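Local atomic coordinates of QdtA (PDB entry 4O9E), a protein that belongs to the WxcM-like family of the cupin clan, forms a two-subunit assembly of antiparallel beta sheets, and is seen here with thymidine-5'-diphosphate bound. Residues 35-40 and 108-113; 51-56 and 95-100; 70-75 and 123-128. All coordinates share one frame; numbering follows the deposited sequence.

After three earlier strands the chain, followed from the N terminus, reaches 35-40, which pairs with 108-113 and closes the widest loop, interaction 1, in one of the two larger antiparallel sheets of the cupin fold. Within that loop strand 47-53 meets strand 96-100 in the other sheet, so interaction 2 (51-56 with 95-100) is wholly enclosed by interaction 1. Interaction 3 begins inside both loops, at 70-75, and ends beyond them at 123-128, crossing each; it ties the C-terminal end of strand 67-73 to the start of helix 125-136. Interactions 2 and 3 adjoin through the neighbouring strands 96-100 and 67-73, and all three touch the bound thymidine-5'-diphosphate.

Interaction 1 (35-40 and 108-113). With TYD (thymidine-5'-diphosphate), chain C.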
loop_
_atom_site.group_PDB
_atom_site.type_symbol
_atom_site.label_atom_id
_atom_site.label_comp_id
_atom_site.label_asym_id
_atom_site.label_seq_id
_atom_site.Cartn_x
_atom_site.Cartn_y
_atom_site.Cartn_z
ATOM N N ARG A 35 -5.182 6.155 -6.258
ATOM C CA ARG A 35 -3.924 6.646 -5.723
ATOM C C ARG A 35 -3.707 5.935 -4.399
ATOM O O ARG A 35 -4.679 5.754 -3.649
ATOM C CB ARG A 35 -3.990 8.150 -5.477
ATOM C CG ARG A 35 -2.837 8.629 -4.618
ATOM C CD ARG A 35 -2.746 10.143 -4.606
ATOM N NE ARG A 35 -4.032 10.726 -4.225
ATOM C CZ ARG A 35 -4.240 11.566 -3.211
ATOM N NH1 ARG A 35 -5.452 12.032 -2.971
ATOM N NH2 ARG A 35 -3.265 11.966 -2.409
ATOM N N VAL A 36 -2.460 5.539 -4.155
ATOM C CA VAL A 36 -2.018 5.115 -2.829
ATOM C C VAL A 36 -0.788 5.969 -2.533
ATOM O O VAL A 36 -0.111 6.509 -3.420
ATOM C CB VAL A 36 -1.625 3.622 -2.723
ATOM C CG1 VAL A 36 -2.676 2.701 -3.326
ATOM C CG2 VAL A 36 -0.343 3.405 -3.498
ATOM N N TYR A 37 -0.596 6.219 -1.247
ATOM C CA TYR A 37 0.641 6.817 -0.782
ATOM C C TYR A 37 0.959 6.234 0.583
ATOM O O TYR A 37 0.111 5.701 1.294
ATOM C CB TYR A 37 0.555 8.340 -0.749
ATOM C CG TYR A 37 -0.429 8.981 0.198
ATOM C CD1 TYR A 37 -0.043 9.309 1.483
ATOM C CD2 TYR A 37 -1.719 9.307 -0.187
ATOM C CE1 TYR A 37 -0.919 9.929 2.351
ATOM C CE2 TYR A 37 -2.625 9.882 0.704
ATOM C CZ TYR A 37 -2.209 10.195 1.981
ATOM O OH TYR A 37 -3.010 10.827 2.909
ATOM N N TYR A 38 2.210 6.436 0.961
ATOM C CA TYR A 38 2.687 5.871 2.201
ATOM C C TYR A 38 3.703 6.786 2.873
ATOM O O TYR A 38 4.550 7.457 2.267
ATOM C CB TYR A 38 3.229 4.452 2.068
ATOM C CG TYR A 38 4.009 4.176 0.815
ATOM C CD1 TYR A 38 5.366 4.482 0.746
ATOM C CD2 TYR A 38 3.425 3.534 -0.265
ATOM C CE1 TYR A 38 6.098 4.244 -0.398
ATOM C CE2 TYR A 38 4.152 3.306 -1.421
ATOM C CZ TYR A 38 5.499 3.650 -1.483
ATOM O OH TYR A 38 6.245 3.411 -2.625
ATOM N N ILE A 39 3.586 6.753 4.188
ATOM C CA ILE A 39 4.423 7.580 5.043
ATOM C C ILE A 39 5.307 6.710 5.920
ATOM O O ILE A 39 4.808 5.776 6.522
ATOM C CB ILE A 39 3.523 8.430 5.938
ATOM C CG1 ILE A 39 2.689 9.311 5.010
ATOM C CG2 ILE A 39 4.367 9.246 6.918
ATOM C CD1 ILE A 39 1.564 10.098 5.655
ATOM N N THR A 40 6.592 7.048 5.996
ATOM C CA THR A 40 7.597 6.275 6.696
ATOM C C THR A 40 8.634 7.205 7.351
ATOM O O THR A 40 8.670 8.403 7.085
ATOM C CB THR A 40 8.353 5.350 5.716
ATOM O OG1 THR A 40 9.002 6.131 4.707
ATOM C CG2 THR A 40 7.457 4.303 5.099
ATOM N N LEU A 108 2.614 3.827 7.320
ATOM C CA LEU A 108 1.221 4.220 7.227
ATOM C C LEU A 108 0.914 4.382 5.738
ATOM O O LEU A 108 1.508 5.224 5.070
ATOM C CB LEU A 108 0.981 5.571 7.886
ATOM C CG LEU A 108 -0.445 6.113 7.909
ATOM C CD1 LEU A 108 -1.452 5.259 8.642
ATOM C CD2 LEU A 108 -0.611 7.549 8.375
ATOM N N LEU A 109 -0.013 3.541 5.309
ATOM C CA LEU A 109 -0.496 3.463 3.932
ATOM C C LEU A 109 -1.856 4.139 3.879
ATOM O O LEU A 109 -2.667 4.010 4.796
ATOM C CB LEU A 109 -0.608 2.009 3.506
ATOM C CG LEU A 109 -1.277 1.746 2.152
ATOM C CD1 LEU A 109 -0.352 2.135 1.018
ATOM C CD2 LEU A 109 -1.531 0.257 2.117
ATOM N N VAL A 110 -2.066 4.885 2.799
ATOM C CA VAL A 110 -3.352 5.478 2.492
ATOM C C VAL A 110 -3.816 5.117 1.073
ATOM O O VAL A 110 -3.044 5.239 0.129
ATOM C CB VAL A 110 -3.262 6.992 2.620
ATOM C CG1 VAL A 110 -4.611 7.599 2.306
ATOM C CG2 VAL A 110 -2.856 7.406 4.031
ATOM N N LEU A 111 -5.066 4.681 0.982
ATOM C CA LEU A 111 -5.748 4.368 -0.276
ATOM C C LEU A 111 -6.670 5.557 -0.470
ATOM O O LEU A 111 -7.441 5.874 0.437
ATOM C CB LEU A 111 -6.519 3.066 -0.231
ATOM C CG LEU A 111 -5.792 1.877 0.423
ATOM C CD1 LEU A 111 -6.675 0.640 0.416
ATOM C CD2 LEU A 111 -4.499 1.601 -0.319
ATOM N N ALA A 112 -6.588 6.175 -1.645
ATOM C CA ALA A 112 -7.378 7.358 -1.937
ATOM C C ALA A 112 -8.272 7.221 -3.169
ATOM O O ALA A 112 -7.846 6.675 -4.196
ATOM C CB ALA A 112 -6.443 8.543 -2.110
ATOM N N SER A 113 -9.469 7.798 -3.076
ATOM C CA SER A 113 -10.450 7.764 -4.160
ATOM C C SER A 113 -10.204 8.693 -5.354
ATOM O O SER A 113 -10.888 8.529 -6.376
ATOM C CB SER A 113 -11.896 7.944 -3.668
ATOM O OG SER A 113 -12.074 9.260 -3.190
HETATM P PA TYD C . 0.208 16.256 3.235
HETATM O O1A TYD C . 0.227 17.757 3.273
HETATM O O2A TYD C . -0.977 15.458 2.722
HETATM O O3A TYD C . 0.883 15.440 4.454
HETATM P PB TYD C . 0.228 14.899 5.831
HETATM O O1B TYD C . 0.732 15.936 6.823
HETATM O O2B TYD C . 0.898 13.567 5.988
HETATM O O3B TYD C . -1.278 14.826 5.690
HETATM O "O5'" TYD C . 1.433 16.157 2.204
HETATM C "C5'" TYD C . 2.799 16.519 2.345
HETATM C "C4'" TYD C . 3.279 16.875 0.939
HETATM O "O4'" TYD C . 3.216 15.807 -0.009
HETATM C "C3'" TYD C . 2.438 17.971 0.305
HETATM O "O3'" TYD C . 3.379 18.913 -0.198
HETATM C "C2'" TYD C . 1.736 17.425 -0.931
HETATM C "C1'" TYD C . 2.539 16.165 -1.220
HETATM N N1 TYD C . 1.677 15.075 -1.687
HETATM C C2 TYD C . 1.696 14.651 -2.953
HETATM O O2 TYD C . 2.475 15.163 -3.773
HETATM N N3 TYD C . 0.954 13.605 -3.360
HETATM C C4 TYD C . 0.077 13.048 -2.505
HETATM O O4 TYD C . -0.665 12.143 -2.916
HETATM C C5 TYD C . 0.008 13.487 -1.192
HETATM C C5M TYD C . -0.887 12.859 -0.164
HETATM C C6 TYD C . 0.852 14.514 -0.799
#
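The Y37 ring is held between V110 on one face and the thymine methyl of thymidine-5'-diphosphate on the other. V110 CB makes a CH-pi contact, 3.6 Å from the centroid of the Y37 ring, while its two methyls lie along the phenol end, V110 CG1 being 3.4 Å from Y37 CE2. Ligand C5M rests over the centre of the opposite face, 3.5 Å above the plane of the Y37 ring. Chi1 of 64°, which sets CG between the backbone N and the carbonyl carbon, turns the ring back alongside V110. The second flat group is the R35 guanidinium. A112 CB covers one of its faces, 3.7 Å from R35 NH1, and the thymine base meets its edge, where R35 NH2 donates to ligand O4 at 2.7 Å. A bend at chi3 (53°) turns the group there, and a bond from R35 NE to the carbonyl of E114 holds its other end.

These groups stand on an antiparallel ladder in which R35-A112, Y37-V110 and I39-L108 are hydrogen-bonded pairs. Its bonds are firm except at the start, where R35 N to A112 O is weak at 3.4 Å. On the reverse side V36 CG1 packs beside L111 CD2 at 3.7 Å, and Y38 turns its ring edge to L109 CD1 while its hydroxyl bonds P85 O of the second subunit.

Strand 107-112 is flanked by strand 58-64 beyond it, L108 and Y37 reach M99 and R97 of strand 96-100, and strand 35-40 pairs antiparallel with a strand of the second subunit, continuing the sheet across the interface.

Interaction 2 (51-56 and 95-100); sequences HSHKKL and VWREMF. Unlike the reference sequence in segment 51-56: S52 (reference Ala). Unlike the reference sequence in segment 95-100: V95 (reference Leu). With TYD (thymidine-5'-diphosphate), chain C; TDR (thymine), chain D.
H51 and R97 form the hydrogen-bonded pair that joins strands 47-53 and 96-100, neighbours in an antiparallel sheet of the cupin fold. Packing is close around this pair. R97 N donates almost straight to H51 O, 2.8 Å away, and the two side chains run side by side in the same direction. Their flat groups stand nearly perpendicular, 86° apart, so that the imidazole turns its edge to the face of the guanidinium, with H51 CE1 3.5 Å from R97 NH2. On the other side of the strand W96 lays its indole over the H51 backbone, and W96 CE3 comes within 3.7 Å of H51 CA. Y121 adds an edge-to-face contact with the H51 ring, whose NE2 donates to O3B of thymidine-5'-diphosphate in a bond modelled so short that its exact length is doubtful.

Toward 53-56 the contact loosens. The strands diverge, their short axes at 132°, and a water lies between H53 N and V95 O, with weak bonds at most, while the H53 backbone pairs with L94. S52, which differs from the reference sequence, still reaches back: its OG donates to V95 O at 2.7 Å, from above the carbonyl plane.

Toward a separately bound thymine, E98 OE2 gathers two donors. N3 of the thymine donates to E98 OE2 at 3.3 Å. W96 NE1, with E98 OE2 close to its ring plane, gives a bond of 2.8 Å to the anti side of that oxygen.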
loop_
_atom_site.group_PDB
_atom_site.type_symbol
_atom_site.label_atom_id
_atom_site.label_comp_id
_atom_site.label_asym_id
_atom_site.label_seq_id
_atom_site.Cartn_x
_atom_site.Cartn_y
_atom_site.Cartn_z
ATOM N N HIS A 51 -5.477 18.829 8.557
ATOM C CA HIS A 51 -6.308 19.190 7.428
ATOM C C HIS A 51 -7.475 18.242 7.363
ATOM O O HIS A 51 -7.553 17.250 8.088
ATOM C CB HIS A 51 -5.528 19.111 6.123
ATOM C CG HIS A 51 -4.782 17.832 5.915
ATOM N ND1 HIS A 51 -5.412 16.638 5.653
ATOM C CD2 HIS A 51 -3.453 17.583 5.842
ATOM C CE1 HIS A 51 -4.509 15.701 5.426
ATOM N NE2 HIS A 51 -3.312 16.245 5.560
ATOM N N SER A 52 -8.333 18.597 6.423
ATOM C CA SER A 52 -9.503 17.840 6.029
ATOM C C SER A 52 -9.501 17.780 4.504
ATOM O O SER A 52 -8.634 18.365 3.849
ATOM C CB SER A 52 -10.767 18.621 6.373
ATOM O OG SER A 52 -11.757 17.630 6.563
ATOM N N HIS A 53 -10.550 17.149 3.991
ATOM C CA HIS A 53 -10.799 17.136 2.566
ATOM C C HIS A 53 -12.258 17.392 2.295
ATOM O O HIS A 53 -13.136 16.956 3.022
ATOM C CB HIS A 53 -10.372 15.799 1.956
ATOM C CG HIS A 53 -8.906 15.720 1.705
ATOM N ND1 HIS A 53 -8.024 15.207 2.631
ATOM C CD2 HIS A 53 -8.169 16.052 0.618
ATOM C CE1 HIS A 53 -6.800 15.262 2.135
ATOM N NE2 HIS A 53 -6.857 15.786 0.923
ATOM N N LYS A 54 -12.490 18.106 1.204
ATOM C CA LYS A 54 -13.845 18.293 0.734
ATOM C C LYS A 54 -14.514 17.110 0.049
ATOM O O LYS A 54 -15.679 16.859 0.298
ATOM C CB LYS A 54 -13.898 19.493 -0.211
ATOM C CG LYS A 54 -13.767 20.765 0.599
ATOM C CD LYS A 54 -12.591 21.607 0.145
ATOM C CE LYS A 54 -12.956 22.481 -1.033
ATOM N NZ LYS A 54 -11.645 23.097 -1.363
ATOM N N LYS A 55 -13.821 16.415 -0.844
ATOM C CA LYS A 55 -14.493 15.375 -1.611
ATOM C C LYS A 55 -13.808 14.015 -1.557
ATOM O O LYS A 55 -14.429 12.991 -1.817
ATOM C CB LYS A 55 -14.603 15.842 -3.058
ATOM C CG LYS A 55 -15.772 16.791 -3.292
ATOM C CD LYS A 55 -15.640 17.631 -4.555
ATOM C CE LYS A 55 -14.774 17.003 -5.637
ATOM N NZ LYS A 55 -13.725 17.966 -6.084
ATOM N N LEU A 56 -12.557 13.989 -1.135
ATOM C CA LEU A 56 -11.811 12.753 -1.149
ATOM C C LEU A 56 -12.389 11.779 -0.143
ATOM O O LEU A 56 -12.738 12.178 0.967
ATOM C CB LEU A 56 -10.366 13.021 -0.789
ATOM C CG LEU A 56 -9.393 11.832 -0.818
ATOM C CD1 LEU A 56 -9.224 11.446 -2.276
ATOM C CD2 LEU A 56 -8.097 12.329 -0.188
ATOM N N VAL A 95 -13.805 15.673 7.853
ATOM C CA VAL A 95 -13.272 15.296 9.146
ATOM C C VAL A 95 -11.852 15.828 9.157
ATOM O O VAL A 95 -11.086 15.651 8.209
ATOM C CB VAL A 95 -13.268 13.772 9.246
ATOM C CG1 VAL A 95 -12.671 13.276 10.542
ATOM C CG2 VAL A 95 -14.673 13.241 9.059
ATOM N N TRP A 96 -11.477 16.388 10.297
ATOM C CA TRP A 96 -10.165 16.993 10.444
ATOM C C TRP A 96 -9.230 15.930 10.998
ATOM O O TRP A 96 -9.564 15.143 11.876
ATOM C CB TRP A 96 -10.260 18.266 11.300
ATOM C CG TRP A 96 -8.931 18.939 11.618
ATOM C CD1 TRP A 96 -8.059 18.598 12.628
ATOM C CD2 TRP A 96 -8.308 20.014 10.913
ATOM N NE1 TRP A 96 -6.930 19.378 12.574
ATOM C CE2 TRP A 96 -7.092 20.308 11.585
ATOM C CE3 TRP A 96 -8.685 20.811 9.829
ATOM C CZ2 TRP A 96 -6.218 21.295 11.155
ATOM C CZ3 TRP A 96 -7.842 21.825 9.441
ATOM C CH2 TRP A 96 -6.626 22.071 10.104
ATOM N N ARG A 97 -8.030 15.791 10.454
ATOM C CA ARG A 97 -7.189 14.834 11.149
ATOM C C ARG A 97 -5.752 15.255 11.422
ATOM O O ARG A 97 -5.184 16.046 10.679
ATOM C CB ARG A 97 -7.158 13.504 10.421
ATOM C CG ARG A 97 -6.489 13.537 9.062
ATOM C CD ARG A 97 -6.214 12.097 8.675
ATOM N NE ARG A 97 -5.299 12.009 7.543
ATOM C CZ ARG A 97 -5.660 12.304 6.305
ATOM N NH1 ARG A 97 -6.922 12.667 6.102
ATOM N NH2 ARG A 97 -4.767 12.179 5.328
ATOM N N GLU A 98 -5.166 14.579 12.407
ATOM C CA GLU A 98 -3.772 14.797 12.765
ATOM C C GLU A 98 -3.244 13.422 13.131
ATOM O O GLU A 98 -3.992 12.549 13.558
ATOM C CB GLU A 98 -3.623 15.824 13.892
ATOM C CG GLU A 98 -4.246 17.189 13.628
ATOM C CD GLU A 98 -4.567 17.998 14.880
ATOM O OE1 GLU A 98 -4.132 17.545 15.954
ATOM O OE2 GLU A 98 -5.250 19.051 14.809
ATOM N N MET A 99 -1.977 13.184 12.816
ATOM C CA MET A 99 -1.380 11.872 13.051
ATOM C C MET A 99 -0.121 12.042 13.904
ATOM O O MET A 99 0.694 12.938 13.667
ATOM C CB MET A 99 -1.034 11.229 11.712
ATOM C CG MET A 99 -2.261 11.140 10.806
ATOM S SD MET A 99 -2.306 12.449 9.571
ATOM C CE MET A 99 -1.172 11.657 8.429
ATOM N N PHE A 100 0.030 11.202 14.916
ATOM C CA PHE A 100 1.156 11.433 15.811
ATOM C C PHE A 100 1.549 10.113 16.437
ATOM O O PHE A 100 0.852 9.110 16.275
ATOM C CB PHE A 100 0.836 12.541 16.816
ATOM C CG PHE A 100 -0.213 12.171 17.821
ATOM C CD1 PHE A 100 0.140 11.780 19.099
ATOM C CD2 PHE A 100 -1.554 12.252 17.500
ATOM C CE1 PHE A 100 -0.828 11.422 20.019
ATOM C CE2 PHE A 100 -2.520 11.890 18.414
ATOM C CZ PHE A 100 -2.162 11.497 19.685
HETATM P PA TYD C . 0.208 16.256 3.235
HETATM O O1A TYD C . 0.227 17.757 3.273
HETATM O O2A TYD C . -0.977 15.458 2.722
HETATM O O3A TYD C . 0.883 15.440 4.454
HETATM P PB TYD C . 0.228 14.899 5.831
HETATM O O1B TYD C . 0.732 15.936 6.823
HETATM O O2B TYD C . 0.898 13.567 5.988
HETATM O O3B TYD C . -1.278 14.826 5.690
HETATM O "O5'" TYD C . 1.433 16.157 2.204
HETATM C "C5'" TYD C . 2.799 16.519 2.345
HETATM C "C4'" TYD C . 3.279 16.875 0.939
HETATM O "O4'" TYD C . 3.216 15.807 -0.009
HETATM C "C3'" TYD C . 2.438 17.971 0.305
HETATM O "O3'" TYD C . 3.379 18.913 -0.198
HETATM C "C2'" TYD C . 1.736 17.425 -0.931
HETATM C "C1'" TYD C . 2.539 16.165 -1.220
HETATM N N1 TYD C . 1.677 15.075 -1.687
HETATM C C2 TYD C . 1.696 14.651 -2.953
HETATM O O2 TYD C . 2.475 15.163 -3.773
HETATM N N3 TYD C . 0.954 13.605 -3.360
HETATM C C4 TYD C . 0.077 13.048 -2.505
HETATM O O4 TYD C . -0.665 12.143 -2.916
HETATM C C5 TYD C . 0.008 13.487 -1.192
HETATM C C5M TYD C . -0.887 12.859 -0.164
HETATM C C6 TYD C . 0.852 14.514 -0.799
HETATM N N1 TDR D . -5.923 24.383 16.291
HETATM C C2 TDR D . -5.449 23.429 15.488
HETATM O O2 TDR D . -4.705 23.729 14.528
HETATM N N3 TDR D . -5.778 22.155 15.715
HETATM C C4 TDR D . -6.568 21.811 16.738
HETATM O O4 TDR D . -6.791 20.586 16.839
HETATM C C5 TDR D . -7.116 22.860 17.649
HETATM C CM5 TDR D . -8.016 22.734 18.851
HETATM C C6 TDR D . -6.727 24.152 17.337
HETATM O O HOH W 1 -11.630 14.349 5.103
#

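Interaction 3 (70-75 and 123-128). With TDR (thymine), chain D; TYD (thymidine-5'-diphosphate), chain C.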
loop_
_atom_site.group_PDB
_atom_site.type_symbol
_atom_site.label_atom_id
_atom_site.label_comp_id
_atom_site.label_asym_id
_atom_site.label_seq_id
_atom_site.Cartn_x
_atom_site.Cartn_y
_atom_site.Cartn_z
ATOM N N ARG A 70 -5.702 11.433 15.360
ATOM C CA ARG A 70 -6.621 12.328 16.060
ATOM C C ARG A 70 -7.586 12.848 15.007
ATOM O O ARG A 70 -7.172 13.563 14.089
ATOM C CB ARG A 70 -5.909 13.531 16.687
ATOM C CG ARG A 70 -6.836 14.578 17.290
ATOM C CD ARG A 70 -6.086 15.697 18.011
ATOM N NE ARG A 70 -5.115 15.113 18.938
ATOM C CZ ARG A 70 -3.794 15.125 18.804
ATOM N NH1 ARG A 70 -3.191 15.762 17.801
ATOM N NH2 ARG A 70 -3.077 14.479 19.715
ATOM N N LEU A 71 -8.844 12.487 15.217
ATOM C CA LEU A 71 -9.960 12.862 14.372
ATOM C C LEU A 71 -10.891 13.818 15.088
ATOM O O LEU A 71 -11.252 13.614 16.248
ATOM C CB LEU A 71 -10.781 11.620 14.041
ATOM C CG LEU A 71 -10.039 10.433 13.448
ATOM C CD1 LEU A 71 -10.986 9.248 13.440
ATOM C CD2 LEU A 71 -9.484 10.778 12.072
ATOM N N LYS A 72 -11.316 14.838 14.359
ATOM C CA LYS A 72 -12.144 15.871 14.960
ATOM C C LYS A 72 -13.181 16.294 13.961
ATOM O O LYS A 72 -12.859 16.491 12.792
ATOM C CB LYS A 72 -11.287 17.110 15.208
ATOM C CG LYS A 72 -10.158 16.881 16.198
ATOM C CD LYS A 72 -9.225 18.072 16.355
ATOM C CE LYS A 72 -10.017 19.357 16.532
ATOM N NZ LYS A 72 -9.238 20.186 17.485
ATOM N N ILE A 73 -14.392 16.479 14.456
ATOM C CA ILE A 73 -15.401 17.255 13.763
ATOM C C ILE A 73 -15.929 18.170 14.871
ATOM O O ILE A 73 -15.583 17.944 16.031
ATOM C CB ILE A 73 -16.498 16.343 13.189
ATOM C CG1 ILE A 73 -17.262 15.582 14.268
ATOM C CG2 ILE A 73 -15.900 15.309 12.241
ATOM C CD1 ILE A 73 -18.545 14.917 13.819
ATOM N N PRO A 74 -16.709 19.210 14.537
ATOM C CA PRO A 74 -17.148 20.146 15.572
ATOM C C PRO A 74 -17.739 19.411 16.761
ATOM O O PRO A 74 -18.626 18.575 16.605
ATOM C CB PRO A 74 -18.198 20.981 14.841
ATOM C CG PRO A 74 -17.594 21.065 13.469
ATOM C CD PRO A 74 -17.208 19.632 13.219
ATOM N N ASP A 75 -17.179 19.677 17.935
ATOM C CA ASP A 75 -17.751 19.186 19.183
ATOM C C ASP A 75 -17.363 17.736 19.438
ATOM O O ASP A 75 -17.928 17.126 20.339
ATOM C CB ASP A 75 -19.288 19.271 19.182
ATOM C CG ASP A 75 -19.833 20.700 19.162
ATOM O OD1 ASP A 75 -19.172 21.616 19.695
ATOM O OD2 ASP A 75 -20.967 20.914 18.674
ATOM N N ARG A 123 -6.761 23.244 4.838
ATOM C CA ARG A 123 -5.620 23.302 5.751
ATOM C C ARG A 123 -5.758 24.424 6.798
ATOM O O ARG A 123 -5.025 24.479 7.783
ATOM C CB ARG A 123 -4.353 23.536 4.930
ATOM C CG ARG A 123 -4.043 22.448 3.910
ATOM C CD ARG A 123 -2.687 22.726 3.294
ATOM N NE ARG A 123 -2.182 21.646 2.454
ATOM C CZ ARG A 123 -1.611 20.510 2.846
ATOM N NH1 ARG A 123 -1.528 20.153 4.123
ATOM N NH2 ARG A 123 -1.153 19.675 1.920
ATOM N N ASN A 124 -6.693 25.337 6.569
ATOM C CA ASN A 124 -7.003 26.448 7.458
ATOM C C ASN A 124 -8.055 25.975 8.451
ATOM O O ASN A 124 -9.202 25.686 8.102
ATOM C CB ASN A 124 -7.515 27.646 6.664
ATOM C CG ASN A 124 -7.974 28.795 7.555
ATOM O OD1 ASN A 124 -9.062 28.834 8.138
ATOM N ND2 ASN A 124 -7.110 29.777 7.647
ATOM N N TYR A 125 -7.640 25.837 9.705
ATOM C CA TYR A 125 -8.561 25.319 10.693
ATOM C C TYR A 125 -9.845 26.128 10.824
ATOM O O TYR A 125 -10.897 25.540 11.027
ATOM C CB TYR A 125 -7.849 25.147 12.028
ATOM C CG TYR A 125 -8.748 24.531 13.079
ATOM C CD1 TYR A 125 -8.981 23.167 13.113
ATOM C CD2 TYR A 125 -9.344 25.317 14.059
ATOM C CE1 TYR A 125 -9.802 22.599 14.066
ATOM C CE2 TYR A 125 -10.138 24.760 15.040
ATOM C CZ TYR A 125 -10.312 23.395 15.091
ATOM O OH TYR A 125 -11.093 22.842 16.079
ATOM N N ASP A 126 -9.805 27.453 10.690
ATOM C CA ASP A 126 -11.040 28.239 10.835
ATOM C C ASP A 126 -12.019 28.026 9.667
ATOM O O ASP A 126 -13.242 28.007 9.815
ATOM C CB ASP A 126 -10.718 29.729 10.990
ATOM C CG ASP A 126 -10.010 30.070 12.292
ATOM O OD1 ASP A 126 -10.132 29.413 13.338
ATOM O OD2 ASP A 126 -9.247 31.044 12.258
ATOM N N PHE A 127 -11.485 27.837 8.466
ATOM C CA PHE A 127 -12.365 27.551 7.331
ATOM C C PHE A 127 -12.879 26.120 7.492
ATOM O O PHE A 127 -14.082 25.872 7.347
ATOM C CB PHE A 127 -11.699 27.886 5.988
ATOM C CG PHE A 127 -12.551 27.555 4.785
ATOM C CD1 PHE A 127 -13.677 28.314 4.473
ATOM C CD2 PHE A 127 -12.224 26.486 3.944
ATOM C CE1 PHE A 127 -14.453 28.014 3.364
ATOM C CE2 PHE A 127 -12.994 26.181 2.828
ATOM C CZ PHE A 127 -14.122 26.936 2.552
ATOM N N TYR A 128 -12.047 25.178 7.930
ATOM C CA TYR A 128 -12.590 23.862 8.296
ATOM C C TYR A 128 -13.827 23.920 9.211
ATOM O O TYR A 128 -14.884 23.358 8.908
ATOM C CB TYR A 128 -11.530 22.949 8.918
ATOM C CG TYR A 128 -12.219 21.696 9.410
ATOM C CD1 TYR A 128 -12.715 20.761 8.497
ATOM C CD2 TYR A 128 -12.477 21.502 10.768
ATOM C CE1 TYR A 128 -13.434 19.666 8.926
ATOM C CE2 TYR A 128 -13.168 20.395 11.200
ATOM C CZ TYR A 128 -13.645 19.487 10.278
ATOM O OH TYR A 128 -14.368 18.422 10.732
HETATM N N1 TDR D . -5.923 24.383 16.291
HETATM C C2 TDR D . -5.449 23.429 15.488
HETATM O O2 TDR D . -4.705 23.729 14.528
HETATM N N3 TDR D . -5.778 22.155 15.715
HETATM C C4 TDR D . -6.568 21.811 16.738
HETATM O O4 TDR D . -6.791 20.586 16.839
HETATM C C5 TDR D . -7.116 22.860 17.649
HETATM C CM5 TDR D . -8.016 22.734 18.851
HETATM C C6 TDR D . -6.727 24.152 17.337
HETATM P PA TYD C . 0.208 16.256 3.235
HETATM O O1A TYD C . 0.227 17.757 3.273
HETATM O O2A TYD C . -0.977 15.458 2.722
HETATM O O3A TYD C . 0.883 15.440 4.454
HETATM P PB TYD C . 0.228 14.899 5.831
HETATM O O1B TYD C . 0.732 15.936 6.823
HETATM O O2B TYD C . 0.898 13.567 5.988
HETATM O O3B TYD C . -1.278 14.826 5.690
HETATM O "O5'" TYD C . 1.433 16.157 2.204
HETATM C "C5'" TYD C . 2.799 16.519 2.345
HETATM C "C4'" TYD C . 3.279 16.875 0.939
HETATM O "O4'" TYD C . 3.216 15.807 -0.009
HETATM C "C3'" TYD C . 2.438 17.971 0.305
HETATM O "O3'" TYD C . 3.379 18.913 -0.198
HETATM C "C2'" TYD C . 1.736 17.425 -0.931
HETATM C "C1'" TYD C . 2.539 16.165 -1.220
HETATM N N1 TYD C . 1.677 15.075 -1.687
HETATM C C2 TYD C . 1.696 14.651 -2.953
HETATM O O2 TYD C . 2.475 15.163 -3.773
HETATM N N3 TYD C . 0.954 13.605 -3.360
HETATM C C4 TYD C . 0.077 13.048 -2.505
HETATM O O4 TYD C . -0.665 12.143 -2.916
HETATM C C5 TYD C . 0.008 13.487 -1.192
HETATM C C5M TYD C . -0.887 12.859 -0.164
HETATM C C6 TYD C . 0.852 14.514 -0.799
#
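K72 and Y125 cross at about a right angle, and a bound thymine lies against both. The contacts with the ring are light: K72 CE approaches Y125 OH to 3.7 Å, and the thymine sits over one face of the tyrosine ring, towards its rim, with C5 4.1 Å from Y125 CZ. W96 meets the same ring edge-to-face.

Among polar contacts, no hydrogen bond joins one segment directly to the other; the ligands take the charged ends. K72, its chain bent at chi3 and chi4, donates from NZ to O4 of the thymine at 2.6 Å. R123, extended from CG to NE, reaches a different ligand and presents its guanidinium edge to thymidine-5'-diphosphate. R123 NH2 donates to ligand O1A at 2.7 Å. A weak second bond comes from NH1, and NE is paired with E118, which steadies the group.

The helix that follows has an N-cap at N124. Its OD1 accepts in the carbonyl plane from F127 N at 2.6 Å, fixing the first turn of helix 125-136, which lies against the C-terminal end of strand 67-73, an inner strand of one cupin sheet.

Van der Waals contact across this junction centres on the phenol end of Y128. CG anti to the backbone N (chi1 173°) carries the ring out to the strand, where I73 CA meets its edge, 3.4 Å from Y128 OH. K72 O approaches Y128 OH to 3.2 Å. P74 CD also lies near that oxygen, whose hydrogen-bond partner is L94 O.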